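Side-chain contacts in prophenoloxidase b (Marsupenaeus japonicus, PDB 3WKY), which is a hemolymph type 3 copper protein, the precursor of a phenoloxidase that probably hydroxylates monophenols and oxidises o-diphenols: residues G176-S179 / E183-V186; S378-M381 / E385-V388; Y312-H315 / S319-R322; H303-I308 / F404-L409. All coordinates share one frame; numbering follows the deposited sequence.

Contact 1. Residues G176-S179 / E183-V186; sequences GLSS and EHRV
His184 and Ser178 lock the two arms of this turn: Ser178 OG meets His184 ND1 at 2.8 Å, a hydrogen bond in which either could donate, approaching the imidazole at its edge. The ring reaches the hydroxyl because CG stands anti to the backbone N (chi1 -169°). This half of the contact is tight. Gly176 lies over one face of the same ring, its CA 3.8 Å from the centroid of the His184 ring in a CH-pi contact, and Gly176 O rides toward the rim, 3.3 Å from His184 CE1. The other half is looser and water-bridged. Arg185 touches the serine loosely, its CG 4.2 Å from Ser178 OG, and a water joins its far end to the other arm, donating a hydrogen bond to Ser178 O at 2.6 Å and accepting one from Arg185 NH1 at 2.8 Å. Arg185 NH2 bonds Leu240 O and makes a weak, long ion pair with Asp309 of a neighbouring subunit, whose His306 packs on Ser178. Since His184 NE2 also bonds Thr175 OG1, both ring nitrogens are engaged, which should fix the rotation of the imidazole and help hold the loop just ahead of helix 187-190 in the copper-containing domain.

Contact 2. Residues S378-M381 / E385-V388; sequences SGVM and ETAV
Thr386 OG1 donates to Val380 O at 2.9 Å, meeting the carbonyl in its plane on a lone pair, with a C=O...OG1 angle of 117°. The threonine hydroxyl sits between its own backbone N and carbonyl carbon (chi1 56°), which carries it across to the other arm of the turn, and it has a second, weak bond to Ala383 O. Val380 CB rests 3.5 Å from Thr386 OG1, apolar carbon beside the hydroxyl. The same Val380 carbonyl is approached by Ala387 CA at 3.2 Å in a CA-H...O contact. The alanine methyl nestles against Met381, with Ala387 CB 3.8 Å from Met381 CA and 4.0 Å from Met381 SD; bends at chi2 and chi3 fold the thioether back over it. In the next shell, Met381 O accepts a bond from His361 ND1, so the turn probably helps to orient a histidine of the Cu2-O2 pocket, and the side chain of Ala387 lies about 5 Å from the cluster itself. Glu385 forms a salt bridge with Arg141. The buried turn lies in the connection between helix 356-365 and helix 391-409: Ala387 packs on His361 of the first and Phe393 of the second, Met381 touches both helices, and Val388 reaches helix 193-205 at His199.

Contact 3. Residues Y312-H315 / S319-R322; sequences YLIH and SYVR. With NAG (2-acetamido-2-deoxy-beta-D-glucopyranose), chain G.
Leu313 O takes the N-H of Val321 at 2.7 Å, almost straight at 171°, and Leu313 N returns the bond to Val321 O at 2.9 Å. This is the hydrogen-bonded pair of a two-stranded antiparallel hairpin, extended toward the turn by His315 N to Ser319 O at 2.7 Å. Tyr312, Ile314 and Tyr320 share one face. There, in the conformer of Tyr312 described here, the ring edge turns toward the face of Tyr320 in an offset edge-to-face pair, centroids 4.8 Å apart and planes at 71°; its second conformer may not keep this pair. Ile314, also modelled in two conformers, leans on the same tyrosine in the one described, its CB 3.9 Å from Tyr320 CE1.

At the turn, the His315 imidazole, with CG anti to the backbone N (chi1 -160°), lies under the N-acetylglucosamine of glycosylated Asn317: NAG O5 stands 3.9 Å above the ring plane, over its centre. Val321 CG2 meets the ring near its plane, and His315 ND1 bonds the backbone N of Asn317. With an alanine in place of His315, Asn317 N would probably lose this partner and the sugar its aromatic floor, leaving turn and glycan freer to move.

Away from 319-322, Ile314 N and O bond Tyr353 OH and Asn349 ND2. Arg322 forms a salt bridge with Glu331 and a hydrogen bond to Cys687 O of a neighbouring subunit. The hairpin thus stands at the surface, directly after helix 294-310 and joined to helix 350-353 through Tyr353.

Contact 4. Residues H303-I308 / F404-L409; sequences HLYHGI and FHRYKL
Tyr305 and Arg406 join two nearly parallel helices of the hemocyanin-type fold, 294-310 and 391-409; the axes of segments 303-308 and 404-409 differ by 19° in direction and lie 10.2 Å apart at closest approach. The guanidinium lies flat on the phenol ring, planes 6° apart, with Arg406 CZ 4.0 Å from the centroid of the Tyr305 ring in a cation-pi stack. Although the planes are stacked, the two side chains cross at about a right angle. Arg406 is extended from CG to NE, its CG anti to the backbone N (chi1 -175°), and this straight arm also carries CD over the tyrosine face. Arg406 NH1 sits toward the rim, 3.5 Å from Tyr305 CD2, while NH2 forms a salt bridge with Asp309; together these should hold the group in place. A leucine in place of Arg406 would probably leave Asp309 without this mate and Tyr305 without its stacked cation. Deeper between the helices, Ile308 points at Tyr407, whose hydroxyl is held by Asp325. The isoleucine branch comes in near the plane of the Tyr407 ring, at its edge, and packs against the backbone: Ile308 CG2 is 3.6 Å from Tyr407 CA.

How the contacts relate
From the N terminus, contact 1 comes first and closes a short loop before helix 187-190. Contact 4 then opens on helix 294-310 and closes only on helix 391-409; the loop it spans encloses contact 3, a hairpin directly after the first helix, and contact 2, the turn leading into the second. None cross. Contacts 3 and 4 touch: Tyr312 N lies 3.0 Å from Gly307 O, a probable hydrogen bond, and Leu313 packs on Leu304. Contact 2 stays near the copper centre, about 27 Å from contact 4 between centres. Contacts 1, 3 and 4 all reach neighbouring subunits, contact 1 of one copy packing on segment 303-308 of another, so that contacts 1 and 4 meet across subunits.

Contact 1. Residues G176-S179 / E183-V186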
loop_
_atom_site.group_PDB
_atom_site.type_symbol
_atom_site.label_atom_id
_atom_site.label_comp_id
_atom_site.label_asym_id
_atom_site.label_seq_id
_atom_site.Cartn_x
_atom_site.Cartn_y
_atom_site.Cartn_z
ATOM N N GLY A 176 2.724 -19.636 26.030
ATOM C CA GLY A 176 2.761 -18.302 25.455
ATOM C C GLY A 176 3.470 -17.466 26.494
ATOM O O GLY A 176 3.635 -17.906 27.635
ATOM N N LEU A 177 3.908 -16.274 26.115
ATOM C CA LEU A 177 4.674 -15.441 27.033
ATOM C C LEU A 177 3.899 -14.161 27.308
ATOM O O LEU A 177 3.868 -13.266 26.463
ATOM C CB LEU A 177 6.034 -15.120 26.406
ATOM C CG LEU A 177 7.013 -14.279 27.222
ATOM C CD1 LEU A 177 7.244 -14.923 28.576
ATOM C CD2 LEU A 177 8.319 -14.149 26.459
ATOM N N SER A 178 3.275 -14.062 28.481
ATOM C CA SER A 178 2.417 -12.918 28.756
ATOM C C SER A 178 3.164 -11.597 28.635
ATOM O O SER A 178 2.591 -10.596 28.202
ATOM C CB SER A 178 1.756 -13.030 30.142
ATOM O OG SER A 178 0.709 -13.987 30.134
ATOM N N SER A 179 4.442 -11.583 29.005
ATOM C CA SER A 179 5.159 -10.314 29.019
ATOM C C SER A 179 5.307 -9.719 27.619
ATOM O O SER A 179 5.535 -8.517 27.486
ATOM C CB SER A 179 6.525 -10.441 29.703
ATOM O OG SER A 179 7.329 -11.405 29.057
ATOM N N GLU A 183 -2.625 -10.782 24.861
ATOM C CA GLU A 183 -3.731 -11.748 24.769
ATOM C C GLU A 183 -3.512 -12.993 25.617
ATOM O O GLU A 183 -4.470 -13.664 25.999
ATOM C CB GLU A 183 -3.995 -12.151 23.321
ATOM C CG GLU A 183 -4.555 -11.022 22.483
ATOM C CD GLU A 183 -5.918 -10.549 22.963
ATOM O OE1 GLU A 183 -6.645 -11.322 23.645
ATOM O OE2 GLU A 183 -6.266 -9.396 22.640
ATOM N N HIS A 184 -2.252 -13.311 25.905
ATOM C CA HIS A 184 -1.956 -14.470 26.741
ATOM C C HIS A 184 -2.378 -14.253 28.199
ATOM O O HIS A 184 -2.560 -15.233 28.927
ATOM C CB HIS A 184 -0.478 -14.868 26.649
ATOM C CG HIS A 184 -0.175 -16.189 27.282
ATOM N ND1 HIS A 184 0.424 -16.298 28.518
ATOM C CD2 HIS A 184 -0.412 -17.456 26.862
ATOM C CE1 HIS A 184 0.556 -17.577 28.828
ATOM N NE2 HIS A 184 0.056 -18.300 27.843
ATOM N N ARG A 185 -2.547 -12.993 28.613
ATOM C CA ARG A 185 -2.969 -12.677 29.986
ATOM C C ARG A 185 -4.332 -13.282 30.320
ATOM O O ARG A 185 -4.651 -13.494 31.495
ATOM C CB ARG A 185 -2.996 -11.153 30.268
ATOM C CG ARG A 185 -1.610 -10.447 30.305
ATOM C CD ARG A 185 -1.515 -9.344 31.405
ATOM N NE ARG A 185 -2.409 -8.183 31.231
ATOM C CZ ARG A 185 -2.200 -7.173 30.383
ATOM N NH1 ARG A 185 -1.136 -7.153 29.565
ATOM N NH2 ARG A 185 -3.070 -6.176 30.330
ATOM N N VAL A 186 -5.139 -13.557 29.298
ATOM C CA VAL A 186 -6.480 -14.098 29.531
ATOM C C VAL A 186 -6.599 -15.537 28.997
ATOM O O VAL A 186 -7.688 -16.108 28.905
ATOM C CB VAL A 186 -7.601 -13.078 29.075
ATOM C CG1 VAL A 186 -7.525 -12.759 27.603
ATOM C CG2 VAL A 186 -9.016 -13.506 29.491
HETATM O O HOH W 1 1.012 -8.608 28.644
#

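Contact 2. Residues S378-M381 / E385-V388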
loop_
_atom_site.group_PDB
_atom_site.type_symbol
_atom_site.label_atom_id
_atom_site.label_comp_id
_atom_site.label_asym_id
_atom_site.label_seq_id
_atom_site.Cartn_x
_atom_site.Cartn_y
_atom_site.Cartn_z
ATOM N N SER A 378 -6.693 -28.687 10.453
ATOM C CA SER A 378 -7.393 -27.434 10.742
ATOM C C SER A 378 -6.904 -26.836 12.063
ATOM O O SER A 378 -6.321 -27.537 12.898
ATOM C CB SER A 378 -8.899 -27.670 10.804
ATOM O OG SER A 378 -9.576 -26.585 11.430
ATOM N N GLY A 379 -7.116 -25.535 12.248
ATOM C CA GLY A 379 -6.809 -24.908 13.526
ATOM C C GLY A 379 -7.977 -25.123 14.483
ATOM O O GLY A 379 -9.011 -25.661 14.076
ATOM N N VAL A 380 -7.816 -24.710 15.740
ATOM C CA VAL A 380 -8.828 -24.977 16.773
ATOM C C VAL A 380 -10.188 -24.309 16.558
ATOM O O VAL A 380 -11.192 -24.745 17.137
ATOM C CB VAL A 380 -8.313 -24.663 18.197
ATOM C CG1 VAL A 380 -7.129 -25.565 18.543
ATOM C CG2 VAL A 380 -7.936 -23.171 18.352
ATOM N N MET A 381 -10.248 -23.270 15.728
ATOM C CA MET A 381 -11.541 -22.632 15.432
ATOM C C MET A 381 -12.495 -23.577 14.705
ATOM O O MET A 381 -13.697 -23.326 14.655
ATOM C CB MET A 381 -11.361 -21.351 14.605
ATOM C CG MET A 381 -10.989 -20.147 15.452
ATOM S SD MET A 381 -12.355 -19.607 16.525
ATOM C CE MET A 381 -13.414 -18.773 15.349
ATOM N N GLU A 385 -15.109 -28.026 20.776
ATOM C CA GLU A 385 -14.488 -28.260 22.073
ATOM C C GLU A 385 -13.158 -27.531 22.223
ATOM O O GLU A 385 -12.587 -27.515 23.317
ATOM C CB GLU A 385 -14.345 -29.765 22.372
ATOM C CG GLU A 385 -13.281 -30.505 21.552
ATOM C CD GLU A 385 -13.702 -30.845 20.129
ATOM O OE1 GLU A 385 -14.720 -30.323 19.614
ATOM O OE2 GLU A 385 -12.997 -31.660 19.504
ATOM N N THR A 386 -12.673 -26.906 21.144
ATOM C CA THR A 386 -11.393 -26.186 21.202
ATOM C C THR A 386 -11.429 -24.703 20.777
ATOM O O THR A 386 -10.485 -23.966 21.057
ATOM C CB THR A 386 -10.313 -26.871 20.319
ATOM O OG1 THR A 386 -10.795 -26.980 18.973
ATOM C CG2 THR A 386 -9.944 -28.267 20.860
ATOM N N ALA A 387 -12.487 -24.276 20.090
ATOM C CA ALA A 387 -12.490 -22.950 19.448
ATOM C C ALA A 387 -12.359 -21.784 20.423
ATOM O O ALA A 387 -11.697 -20.788 20.121
ATOM C CB ALA A 387 -13.725 -22.770 18.563
ATOM N N VAL A 388 -12.966 -21.911 21.605
ATOM C CA VAL A 388 -12.926 -20.836 22.608
ATOM C C VAL A 388 -11.493 -20.482 23.061
ATOM O O VAL A 388 -11.225 -19.347 23.461
ATOM C CB VAL A 388 -13.849 -21.185 23.804
ATOM C CG1 VAL A 388 -13.713 -20.175 24.956
ATOM C CG2 VAL A 388 -15.298 -21.238 23.324
#

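Contact 3. Residues Y312-H315 / S319-R322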
loop_
_atom_site.group_PDB
_atom_site.type_symbol
_atom_site.label_atom_id
_atom_site.label_comp_id
_atom_site.label_asym_id
_atom_site.label_seq_id
_atom_site.Cartn_x
_atom_site.Cartn_y
_atom_site.Cartn_z
ATOM N N TYR A 312 -37.580 -6.989 7.677
ATOM C CA TYR A 312 -38.118 -8.241 7.180
ATOM C C TYR A 312 -37.109 -9.030 6.371
ATOM O O TYR A 312 -36.205 -8.487 5.740
ATOM C CB TYR A 312 -39.417 -8.034 6.386
ATOM C CG TYR A 312 -39.311 -7.096 5.207
ATOM C CD1 TYR A 312 -38.834 -7.541 3.985
ATOM C CD2 TYR A 312 -39.713 -5.769 5.307
ATOM C CE1 TYR A 312 -38.739 -6.691 2.897
ATOM C CE2 TYR A 312 -39.618 -4.909 4.215
ATOM C CZ TYR A 312 -39.134 -5.383 3.015
ATOM O OH TYR A 312 -39.034 -4.547 1.921
ATOM N N LEU A 313 -37.256 -10.348 6.443
ATOM C CA LEU A 313 -36.414 -11.231 5.639
ATOM C C LEU A 313 -37.231 -11.732 4.464
ATOM O O LEU A 313 -38.465 -11.766 4.516
ATOM C CB LEU A 313 -35.914 -12.419 6.464
ATOM C CG LEU A 313 -35.069 -12.068 7.688
ATOM C CD1 LEU A 313 -34.581 -13.344 8.395
ATOM C CD2 LEU A 313 -33.893 -11.173 7.295
ATOM N N ILE A 314 -36.553 -12.116 3.388
ATOM C CA ILE A 314 -37.259 -12.707 2.268
ATOM C C ILE A 314 -37.145 -14.222 2.330
ATOM O O ILE A 314 -36.050 -14.786 2.401
ATOM C CB ILE A 314 -36.804 -12.138 0.898
ATOM C CG1 ILE A 314 -37.580 -12.819 -0.233
ATOM C CG2 ILE A 314 -35.294 -12.276 0.706
ATOM C CD1 ILE A 314 -37.445 -12.131 -1.573
ATOM N N HIS A 315 -38.295 -14.885 2.333
ATOM C CA HIS A 315 -38.313 -16.337 2.405
ATOM C C HIS A 315 -37.900 -16.898 1.055
ATOM O O HIS A 315 -38.100 -16.259 0.021
ATOM C CB HIS A 315 -39.713 -16.839 2.782
ATOM C CG HIS A 315 -39.723 -18.228 3.339
ATOM N ND1 HIS A 315 -39.552 -19.345 2.552
ATOM C CD2 HIS A 315 -39.872 -18.679 4.607
ATOM C CE1 HIS A 315 -39.594 -20.428 3.311
ATOM N NE2 HIS A 315 -39.787 -20.051 4.562
ATOM N N SER A 319 -42.092 -15.060 -0.183
ATOM C CA SER A 319 -42.835 -14.193 0.724
ATOM C C SER A 319 -41.906 -13.474 1.706
ATOM O O SER A 319 -40.771 -13.891 1.931
ATOM C CB SER A 319 -43.920 -14.975 1.464
ATOM O OG SER A 319 -43.362 -15.970 2.301
ATOM N N TYR A 320 -42.394 -12.375 2.273
ATOM C CA TYR A 320 -41.612 -11.604 3.233
ATOM C C TYR A 320 -41.991 -12.012 4.646
ATOM O O TYR A 320 -43.161 -12.261 4.928
ATOM C CB TYR A 320 -41.823 -10.100 3.022
ATOM C CG TYR A 320 -41.197 -9.603 1.739
ATOM C CD1 TYR A 320 -39.819 -9.545 1.604
ATOM C CD2 TYR A 320 -41.975 -9.213 0.657
ATOM C CE1 TYR A 320 -39.228 -9.093 0.437
ATOM C CE2 TYR A 320 -41.390 -8.764 -0.519
ATOM C CZ TYR A 320 -40.015 -8.709 -0.621
ATOM O OH TYR A 320 -39.415 -8.268 -1.780
ATOM N N VAL A 321 -40.994 -12.110 5.522
ATOM C CA VAL A 321 -41.226 -12.496 6.908
ATOM C C VAL A 321 -40.856 -11.328 7.811
ATOM O O VAL A 321 -39.695 -10.909 7.842
ATOM C CB VAL A 321 -40.371 -13.715 7.321
ATOM C CG1 VAL A 321 -40.826 -14.229 8.686
ATOM C CG2 VAL A 321 -40.469 -14.819 6.282
ATOM N N ARG A 322 -41.832 -10.790 8.540
ATOM C CA ARG A 322 -41.569 -9.677 9.437
ATOM C C ARG A 322 -40.634 -10.065 10.579
ATOM O O ARG A 322 -40.739 -11.164 11.130
ATOM C CB ARG A 322 -42.887 -9.153 10.022
ATOM C CG ARG A 322 -42.716 -8.141 11.120
ATOM C CD ARG A 322 -44.052 -7.508 11.531
ATOM N NE ARG A 322 -44.788 -8.337 12.480
ATOM C CZ ARG A 322 -45.765 -7.874 13.254
ATOM N NH1 ARG A 322 -46.114 -6.595 13.186
ATOM N NH2 ARG A 322 -46.383 -8.683 14.100
HETATM C C1 NAG G . -43.657 -19.234 2.617
HETATM C C2 NAG G . -45.108 -19.135 2.154
HETATM C C3 NAG G . -45.973 -18.479 3.219
HETATM C C4 NAG G . -45.805 -19.184 4.559
HETATM C C5 NAG G . -44.327 -19.373 4.909
HETATM C C6 NAG G . -44.167 -20.238 6.158
HETATM C C7 NAG G . -45.941 -18.933 -0.100
HETATM C C8 NAG G . -46.525 -17.966 -1.088
HETATM N N2 NAG G . -45.231 -18.418 0.898
HETATM O O3 NAG G . -47.322 -18.542 2.813
HETATM O O4 NAG G . -46.447 -18.427 5.565
HETATM O O5 NAG G . -43.608 -19.960 3.835
HETATM O O6 NAG G . -44.422 -19.471 7.314
HETATM O O7 NAG G . -46.131 -20.142 -0.225
#

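Contact 4. Residues H303-I308 / F404-L409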
loop_
_atom_site.group_PDB
_atom_site.type_symbol
_atom_site.label_atom_id
_atom_site.label_comp_id
_atom_site.label_asym_id
_atom_site.label_seq_id
_atom_site.Cartn_x
_atom_site.Cartn_y
_atom_site.Cartn_z
ATOM N N HIS A 303 -26.831 -8.822 2.519
ATOM C CA HIS A 303 -28.247 -9.189 2.423
ATOM C C HIS A 303 -28.909 -9.210 3.800
ATOM O O HIS A 303 -30.045 -8.754 3.972
ATOM C CB HIS A 303 -28.425 -10.560 1.765
ATOM C CG HIS A 303 -28.150 -10.583 0.284
ATOM N ND1 HIS A 303 -27.944 -11.743 -0.407
ATOM C CD2 HIS A 303 -28.099 -9.576 -0.634
ATOM C CE1 HIS A 303 -27.738 -11.471 -1.697
ATOM N NE2 HIS A 303 -27.834 -10.160 -1.846
ATOM N N LEU A 304 -28.201 -9.752 4.781
ATOM C CA LEU A 304 -28.766 -9.861 6.119
ATOM C C LEU A 304 -28.912 -8.494 6.784
ATOM O O LEU A 304 -29.923 -8.219 7.456
ATOM C CB LEU A 304 -27.917 -10.815 6.970
ATOM C CG LEU A 304 -28.404 -11.054 8.404
ATOM C CD1 LEU A 304 -29.839 -11.638 8.402
ATOM C CD2 LEU A 304 -27.439 -11.980 9.139
ATOM N N TYR A 305 -27.911 -7.632 6.603
ATOM C CA TYR A 305 -27.979 -6.266 7.113
ATOM C C TYR A 305 -29.166 -5.532 6.505
ATOM O O TYR A 305 -29.860 -4.776 7.207
ATOM C CB TYR A 305 -26.697 -5.471 6.792
ATOM C CG TYR A 305 -25.506 -5.759 7.694
ATOM C CD1 TYR A 305 -25.591 -6.656 8.753
ATOM C CD2 TYR A 305 -24.295 -5.115 7.484
ATOM C CE1 TYR A 305 -24.482 -6.915 9.576
ATOM C CE2 TYR A 305 -23.193 -5.360 8.296
ATOM C CZ TYR A 305 -23.289 -6.255 9.334
ATOM O OH TYR A 305 -22.172 -6.477 10.119
ATOM N N HIS A 306 -29.378 -5.711 5.202
ATOM C CA HIS A 306 -30.538 -5.105 4.538
ATOM C C HIS A 306 -31.847 -5.552 5.197
ATOM O O HIS A 306 -32.698 -4.721 5.526
ATOM C CB HIS A 306 -30.585 -5.466 3.058
ATOM C CG HIS A 306 -31.808 -4.960 2.355
ATOM N ND1 HIS A 306 -31.977 -3.633 2.014
ATOM C CD2 HIS A 306 -32.922 -5.601 1.925
ATOM C CE1 HIS A 306 -33.145 -3.479 1.413
ATOM N NE2 HIS A 306 -33.740 -4.658 1.348
ATOM N N GLY A 307 -32.014 -6.863 5.360
ATOM C CA GLY A 307 -33.226 -7.399 5.971
ATOM C C GLY A 307 -33.448 -6.855 7.372
ATOM O O GLY A 307 -34.575 -6.490 7.754
ATOM N N ILE A 308 -32.384 -6.816 8.163
ATOM C CA ILE A 308 -32.479 -6.243 9.500
ATOM C C ILE A 308 -32.925 -4.784 9.426
ATOM O O ILE A 308 -33.822 -4.349 10.165
ATOM C CB ILE A 308 -31.136 -6.361 10.243
ATOM C CG1 ILE A 308 -30.901 -7.819 10.655
ATOM C CG2 ILE A 308 -31.107 -5.429 11.462
ATOM C CD1 ILE A 308 -29.477 -8.119 11.160
ATOM N N PHE A 404 -26.306 -9.120 15.935
ATOM C CA PHE A 404 -27.505 -9.265 16.778
ATOM C C PHE A 404 -27.923 -7.939 17.420
ATOM O O PHE A 404 -29.114 -7.621 17.473
ATOM C CB PHE A 404 -27.285 -10.350 17.836
ATOM C CG PHE A 404 -27.300 -11.761 17.279
ATOM C CD1 PHE A 404 -28.348 -12.194 16.477
ATOM C CD2 PHE A 404 -26.257 -12.649 17.546
ATOM C CE1 PHE A 404 -28.373 -13.497 15.962
ATOM C CE2 PHE A 404 -26.279 -13.950 17.035
ATOM C CZ PHE A 404 -27.342 -14.370 16.237
ATOM N N HIS A 405 -26.951 -7.161 17.893
ATOM C CA HIS A 405 -27.239 -5.858 18.519
ATOM C C HIS A 405 -27.765 -4.889 17.460
ATOM O O HIS A 405 -28.647 -4.072 17.736
ATOM C CB HIS A 405 -25.979 -5.299 19.205
ATOM C CG HIS A 405 -26.166 -3.949 19.827
ATOM N ND1 HIS A 405 -27.007 -3.733 20.898
ATOM C CD2 HIS A 405 -25.612 -2.746 19.537
ATOM C CE1 HIS A 405 -26.968 -2.456 21.237
ATOM N NE2 HIS A 405 -26.123 -1.837 20.433
ATOM N N ARG A 406 -27.232 -4.979 16.240
ATOM C CA ARG A 406 -27.768 -4.186 15.135
ATOM C C ARG A 406 -29.260 -4.447 15.002
ATOM O O ARG A 406 -30.061 -3.514 14.850
ATOM C CB ARG A 406 -27.085 -4.548 13.814
ATOM C CG ARG A 406 -27.509 -3.666 12.628
ATOM C CD ARG A 406 -26.989 -4.268 11.307
ATOM N NE ARG A 406 -27.228 -3.393 10.157
ATOM C CZ ARG A 406 -26.280 -2.676 9.552
ATOM N NH1 ARG A 406 -25.018 -2.722 9.977
ATOM N NH2 ARG A 406 -26.596 -1.914 8.513
ATOM N N TYR A 407 -29.636 -5.720 15.065
ATOM C CA TYR A 407 -31.044 -6.056 14.995
ATOM C C TYR A 407 -31.785 -5.527 16.243
ATOM O O TYR A 407 -32.853 -4.903 16.122
ATOM C CB TYR A 407 -31.281 -7.564 14.797
ATOM C CG TYR A 407 -32.726 -7.864 15.133
ATOM C CD1 TYR A 407 -33.742 -7.545 14.237
ATOM C CD2 TYR A 407 -33.084 -8.368 16.384
ATOM C CE1 TYR A 407 -35.092 -7.756 14.580
ATOM C CE2 TYR A 407 -34.412 -8.580 16.721
ATOM C CZ TYR A 407 -35.408 -8.274 15.818
ATOM O OH TYR A 407 -36.740 -8.480 16.159
ATOM N N LYS A 408 -31.234 -5.762 17.432
ATOM C CA LYS A 408 -31.934 -5.297 18.646
ATOM C C LYS A 408 -32.232 -3.802 18.598
ATOM O O LYS A 408 -33.302 -3.362 19.019
ATOM C CB LYS A 408 -31.159 -5.637 19.923
ATOM C CG LYS A 408 -31.106 -7.132 20.259
ATOM C CD LYS A 408 -32.486 -7.656 20.698
ATOM C CE LYS A 408 -32.383 -9.101 21.221
ATOM N NZ LYS A 408 -33.710 -9.570 21.778
ATOM N N LEU A 409 -31.291 -3.017 18.079
ATOM C CA LEU A 409 -31.481 -1.568 18.015
ATOM C C LEU A 409 -32.640 -1.138 17.104
ATOM O O LEU A 409 -33.162 -0.022 17.236
ATOM C CB LEU A 409 -30.179 -0.866 17.605
ATOM C CG LEU A 409 -29.068 -0.843 18.657
ATOM C CD1 LEU A 409 -27.843 -0.092 18.129
ATOM C CD2 LEU A 409 -29.556 -0.239 19.989
#